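Local atomic coordinates of cysteine synthase 3 (Entamoeba histolytica, PDB entry 6KR5), a protein that probably catalyses the last step of cysteine synthesis, making L-cysteine from O-acetylserine and sulfide with the help of pyridoxal phosphate. Residues I17-L29 / K43-S55. Residues are numbered along the deposited sequence; the frame is centred on the assembly and turned at random.
Sequences ILETIGGTPLVEL and KILVKLECFNPMS
The Pro-25 ring lies over one face of the Phe-51 ring. Pro-25 CG sits 3.4 Å from the centroid of the Phe-51 ring, almost on the ring normal, a CH-pi contact. Pro-53 is the matching bump on the other segment. It fits a hollow lined by Ile-17 CG1, Thr-20 OG1 and Ile-21 CG1. Between these two fits, Asn-52 OD1 accepts a nearly straight bond from Gly-22 N (2.7 Å), while Asn-52 ND2 turns back to Glu-49. Thr-24 OG1 takes a bond from Lys-47 NZ and gives one to Glu-49 OE2 (2.7 Å), from above the carboxylate plane. Thr-24 chi1 is 57°: OG1 stands between the backbone N and the carbonyl carbon, near both charged ends. Lys-47 also pairs with Glu-175. The Glu-49 side chain, about 8 Å from the bound PLP, pairs with Arg-60. Leu-26 CD1 rests on Leu-45 CB (3.6 Å) on the Glu-28 face; Val-27 and Val-46 take the other. Leu-29 CD1 packs on Val-46 CG1 (3.7 Å). Antiparallel strands 26-28 and 43-48 end this chain's six-stranded mixed sheet. Strand 43-48 adjoins 301-306; 26-28 pairs in parallel with a second-subunit strand. Helices 58-72 and 88-100 pack against the Pro-53 end.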
loop_
_atom_site.group_PDB
_atom_site.type_symbol
_atom_site.label_atom_id
_atom_site.label_comp_id
_atom_site.label_asym_id
_atom_site.label_seq_id
_atom_site.Cartn_x
_atom_site.Cartn_y
_atom_site.Cartn_z
ATOM N N ILE B 17 5.027 9.853 -9.739
ATOM C CA ILE B 17 4.720 8.604 -9.049
ATOM C C ILE B 17 5.165 7.396 -9.864
ATOM O O ILE B 17 5.458 6.341 -9.293
ATOM C CB ILE B 17 3.219 8.552 -8.686
ATOM C CG1 ILE B 17 2.946 7.460 -7.650
ATOM C CG2 ILE B 17 2.325 8.383 -9.924
ATOM C CD1 ILE B 17 3.650 7.698 -6.339
ATOM N N LEU B 18 5.238 7.512 -11.196
ATOM C CA LEU B 18 5.627 6.351 -11.989
ATOM C C LEU B 18 7.056 5.925 -11.687
ATOM O O LEU B 18 7.389 4.738 -11.803
ATOM C CB LEU B 18 5.469 6.645 -13.479
ATOM C CG LEU B 18 4.070 7.092 -13.878
ATOM C CD1 LEU B 18 3.993 7.179 -15.395
ATOM C CD2 LEU B 18 3.024 6.110 -13.371
ATOM N N GLU B 19 7.911 6.869 -11.295
ATOM C CA GLU B 19 9.298 6.537 -10.995
ATOM C C GLU B 19 9.452 5.748 -9.704
ATOM O O GLU B 19 10.549 5.242 -9.444
ATOM C CB GLU B 19 10.144 7.807 -10.925
ATOM C CG GLU B 19 10.220 8.509 -12.275
ATOM C CD GLU B 19 11.349 9.518 -12.378
ATOM O OE1 GLU B 19 11.834 10.009 -11.342
ATOM O OE2 GLU B 19 11.751 9.816 -13.525
ATOM N N THR B 20 8.403 5.646 -8.886
ATOM C CA THR B 20 8.453 4.805 -7.691
ATOM C C THR B 20 8.012 3.374 -7.952
ATOM O O THR B 20 8.055 2.557 -7.027
ATOM C CB THR B 20 7.589 5.365 -6.549
ATOM O OG1 THR B 20 6.198 5.202 -6.849
ATOM C CG2 THR B 20 7.891 6.830 -6.269
ATOM N N ILE B 21 7.592 3.052 -9.175
ATOM C CA ILE B 21 7.142 1.702 -9.474
ATOM C C ILE B 21 8.318 0.741 -9.423
ATOM O O ILE B 21 9.425 1.055 -9.892
ATOM C CB ILE B 21 6.465 1.666 -10.852
ATOM C CG1 ILE B 21 5.166 2.447 -10.809
ATOM C CG2 ILE B 21 6.209 0.224 -11.318
ATOM C CD1 ILE B 21 4.521 2.579 -12.187
ATOM N N GLY B 22 8.073 -0.446 -8.875
ATOM C CA GLY B 22 9.101 -1.460 -8.778
ATOM C C GLY B 22 10.065 -1.251 -7.620
ATOM O O GLY B 22 9.789 -0.559 -6.622
ATOM N N GLY B 23 11.221 -1.892 -7.758
ATOM C CA GLY B 23 12.179 -1.927 -6.658
ATOM C C GLY B 23 11.562 -2.369 -5.351
ATOM O O GLY B 23 11.822 -1.764 -4.305
ATOM N N THR B 24 10.730 -3.409 -5.394
ATOM C CA THR B 24 9.963 -3.839 -4.226
ATOM C C THR B 24 10.784 -4.731 -3.299
ATOM O O THR B 24 11.752 -5.363 -3.721
ATOM C CB THR B 24 8.716 -4.588 -4.677
ATOM O OG1 THR B 24 9.102 -5.698 -5.487
ATOM C CG2 THR B 24 7.789 -3.660 -5.474
ATOM N N PRO B 25 10.416 -4.794 -2.018
ATOM C CA PRO B 25 11.254 -5.510 -1.049
ATOM C C PRO B 25 11.143 -7.012 -1.186
ATOM O O PRO B 25 10.095 -7.550 -1.550
ATOM C CB PRO B 25 10.698 -5.063 0.307
ATOM C CG PRO B 25 9.741 -3.962 0.027
ATOM C CD PRO B 25 9.273 -4.137 -1.372
ATOM N N LEU B 26 12.244 -7.686 -0.862
ATOM C CA LEU B 26 12.314 -9.139 -0.759
ATOM C C LEU B 26 12.557 -9.475 0.712
ATOM O O LEU B 26 13.560 -9.036 1.286
ATOM C CB LEU B 26 13.427 -9.685 -1.650
ATOM C CG LEU B 26 13.540 -11.194 -1.806
ATOM C CD1 LEU B 26 12.260 -11.795 -2.346
ATOM C CD2 LEU B 26 14.697 -11.508 -2.741
ATOM N N VAL B 27 11.629 -10.221 1.322
ATOM C CA VAL B 27 11.538 -10.379 2.775
ATOM C C VAL B 27 11.541 -11.859 3.148
ATOM O O VAL B 27 10.870 -12.677 2.510
ATOM C CB VAL B 27 10.266 -9.691 3.320
ATOM C CG1 VAL B 27 10.182 -9.796 4.855
ATOM C CG2 VAL B 27 10.220 -8.233 2.865
ATOM N N GLU B 28 12.273 -12.199 4.209
ATOM C CA GLU B 28 12.266 -13.569 4.715
ATOM C C GLU B 28 10.949 -13.907 5.404
ATOM O O GLU B 28 10.448 -13.127 6.225
ATOM C CB GLU B 28 13.399 -13.772 5.719
ATOM C CG GLU B 28 14.804 -13.534 5.181
ATOM C CD GLU B 28 15.865 -13.571 6.281
ATOM O OE1 GLU B 28 15.513 -13.432 7.473
ATOM O OE2 GLU B 28 17.059 -13.737 5.943
ATOM N N LEU B 29 10.416 -15.101 5.098
ATOM C CA LEU B 29 9.358 -15.715 5.901
ATOM C C LEU B 29 9.972 -16.482 7.069
ATOM O O LEU B 29 11.020 -17.116 6.918
ATOM C CB LEU B 29 8.527 -16.670 5.046
ATOM C CG LEU B 29 7.571 -16.034 4.051
ATOM C CD1 LEU B 29 6.750 -17.130 3.369
ATOM C CD2 LEU B 29 6.663 -15.007 4.723
ATOM N N LYS B 43 15.708 -21.338 2.555
ATOM C CA LYS B 43 15.365 -19.922 2.674
ATOM C C LYS B 43 14.155 -19.642 1.797
ATOM O O LYS B 43 14.192 -19.913 0.595
ATOM C CB LYS B 43 16.535 -19.030 2.258
ATOM C CG LYS B 43 17.801 -19.212 3.098
ATOM C CD LYS B 43 18.969 -19.672 2.232
ATOM C CE LYS B 43 20.288 -19.612 2.985
ATOM N NZ LYS B 43 20.332 -20.555 4.135
ATOM N N ILE B 44 13.094 -19.099 2.390
ATOM C CA ILE B 44 11.854 -18.825 1.671
ATOM C C ILE B 44 11.610 -17.326 1.745
ATOM O O ILE B 44 11.363 -16.781 2.827
ATOM C CB ILE B 44 10.663 -19.615 2.231
ATOM C CG1 ILE B 44 10.971 -21.117 2.206
ATOM C CG2 ILE B 44 9.425 -19.348 1.385
ATOM C CD1 ILE B 44 11.507 -21.670 3.491
ATOM N N LEU B 45 11.690 -16.657 0.597
ATOM C CA LEU B 45 11.637 -15.205 0.517
ATOM C C LEU B 45 10.414 -14.788 -0.276
ATOM O O LEU B 45 10.090 -15.418 -1.289
ATOM C CB LEU B 45 12.890 -14.640 -0.157
ATOM C CG LEU B 45 14.219 -15.178 0.360
ATOM C CD1 LEU B 45 15.350 -14.581 -0.488
ATOM C CD2 LEU B 45 14.382 -14.847 1.841
ATOM N N VAL B 46 9.752 -13.717 0.163
ATOM C CA VAL B 46 8.561 -13.210 -0.515
ATOM C C VAL B 46 8.856 -11.836 -1.098
ATOM O O VAL B 46 9.415 -10.964 -0.420
ATOM C CB VAL B 46 7.337 -13.175 0.424
ATOM C CG1 VAL B 46 6.847 -14.590 0.683
ATOM C CG2 VAL B 46 7.632 -12.448 1.739
ATOM N N LYS B 47 8.469 -11.639 -2.357
ATOM C CA LYS B 47 8.651 -10.363 -3.040
ATOM C C LYS B 47 7.327 -9.614 -3.000
ATOM O O LYS B 47 6.326 -10.097 -3.533
ATOM C CB LYS B 47 9.116 -10.561 -4.481
ATOM C CG LYS B 47 9.471 -9.234 -5.149
ATOM C CD LYS B 47 10.361 -9.407 -6.352
ATOM C CE LYS B 47 10.713 -8.055 -6.968
ATOM N NZ LYS B 47 11.570 -7.158 -6.126
ATOM N N LEU B 48 7.321 -8.448 -2.351
ATOM C CA LEU B 48 6.075 -7.780 -1.967
ATOM C C LEU B 48 5.696 -6.735 -3.010
ATOM O O LEU B 48 6.045 -5.555 -2.893
ATOM C CB LEU B 48 6.222 -7.168 -0.582
ATOM C CG LEU B 48 6.715 -8.192 0.427
ATOM C CD1 LEU B 48 6.805 -7.533 1.786
ATOM C CD2 LEU B 48 5.768 -9.345 0.489
ATOM N N GLU B 49 4.918 -7.167 -4.008
ATOM C CA GLU B 49 4.473 -6.238 -5.037
ATOM C C GLU B 49 3.428 -5.268 -4.508
ATOM O O GLU B 49 3.071 -4.309 -5.204
ATOM C CB GLU B 49 3.973 -7.022 -6.251
ATOM C CG GLU B 49 5.121 -7.774 -6.929
ATOM C CD GLU B 49 6.164 -6.813 -7.489
ATOM O OE1 GLU B 49 5.755 -5.949 -8.293
ATOM O OE2 GLU B 49 7.365 -6.921 -7.139
ATOM N N CYS B 50 2.953 -5.470 -3.283
ATOM C CA CYS B 50 2.110 -4.477 -2.641
ATOM C C CYS B 50 2.841 -3.161 -2.400
ATOM O O CYS B 50 2.189 -2.143 -2.127
ATOM C CB CYS B 50 1.601 -5.040 -1.324
ATOM S SG CYS B 50 0.512 -3.934 -0.463
ATOM N N PHE B 51 4.173 -3.150 -2.496
ATOM C CA PHE B 51 4.925 -1.920 -2.282
ATOM C C PHE B 51 4.910 -0.987 -3.488
ATOM O O PHE B 51 5.410 0.137 -3.383
ATOM C CB PHE B 51 6.364 -2.245 -1.877
ATOM C CG PHE B 51 6.532 -2.464 -0.400
ATOM C CD1 PHE B 51 6.080 -3.623 0.185
ATOM C CD2 PHE B 51 7.151 -1.513 0.388
ATOM C CE1 PHE B 51 6.237 -3.828 1.551
ATOM C CE2 PHE B 51 7.301 -1.716 1.748
ATOM C CZ PHE B 51 6.850 -2.875 2.317
ATOM N N ASN B 52 4.356 -1.408 -4.626
ATOM C CA ASN B 52 4.138 -0.471 -5.719
ATOM C C ASN B 52 3.170 0.631 -5.281
ATOM O O ASN B 52 2.373 0.439 -4.353
ATOM C CB ASN B 52 3.602 -1.221 -6.934
ATOM C CG ASN B 52 4.689 -1.999 -7.650
ATOM O OD1 ASN B 52 5.590 -1.410 -8.246
ATOM N ND2 ASN B 52 4.629 -3.325 -7.574
ATOM N N PRO B 53 3.228 1.810 -5.916
ATOM C CA PRO B 53 2.387 2.934 -5.449
ATOM C C PRO B 53 0.896 2.635 -5.405
ATOM O O PRO B 53 0.208 3.118 -4.491
ATOM C CB PRO B 53 2.708 4.058 -6.448
ATOM C CG PRO B 53 3.436 3.384 -7.601
ATOM C CD PRO B 53 4.155 2.220 -6.984
ATOM N N MET B 54 0.362 1.865 -6.357
ATOM C CA MET B 54 -1.021 1.420 -6.258
ATOM C C MET B 54 -1.106 -0.058 -5.884
ATOM O O MET B 54 -2.135 -0.705 -6.102
ATOM C CB MET B 54 -1.791 1.741 -7.540
ATOM C CG MET B 54 -2.282 3.200 -7.589
ATOM S SD MET B 54 -3.165 3.770 -6.106
ATOM C CE MET B 54 -4.494 2.572 -6.064
ATOM N N SER B 55 -0.034 -0.584 -5.294
ATOM C CA SER B 55 -0.083 -1.747 -4.407
ATOM C C SER B 55 -0.369 -3.059 -5.123
ATOM O O SER B 55 -0.880 -4.004 -4.511
ATOM C CB SER B 55 -1.093 -1.529 -3.279
ATOM O OG SER B 55 -0.744 -0.350 -2.575
HETATM O O HOH W 1 8.330 0.332 -3.609
HETATM O O HOH W 2 12.988 -18.320 5.226
#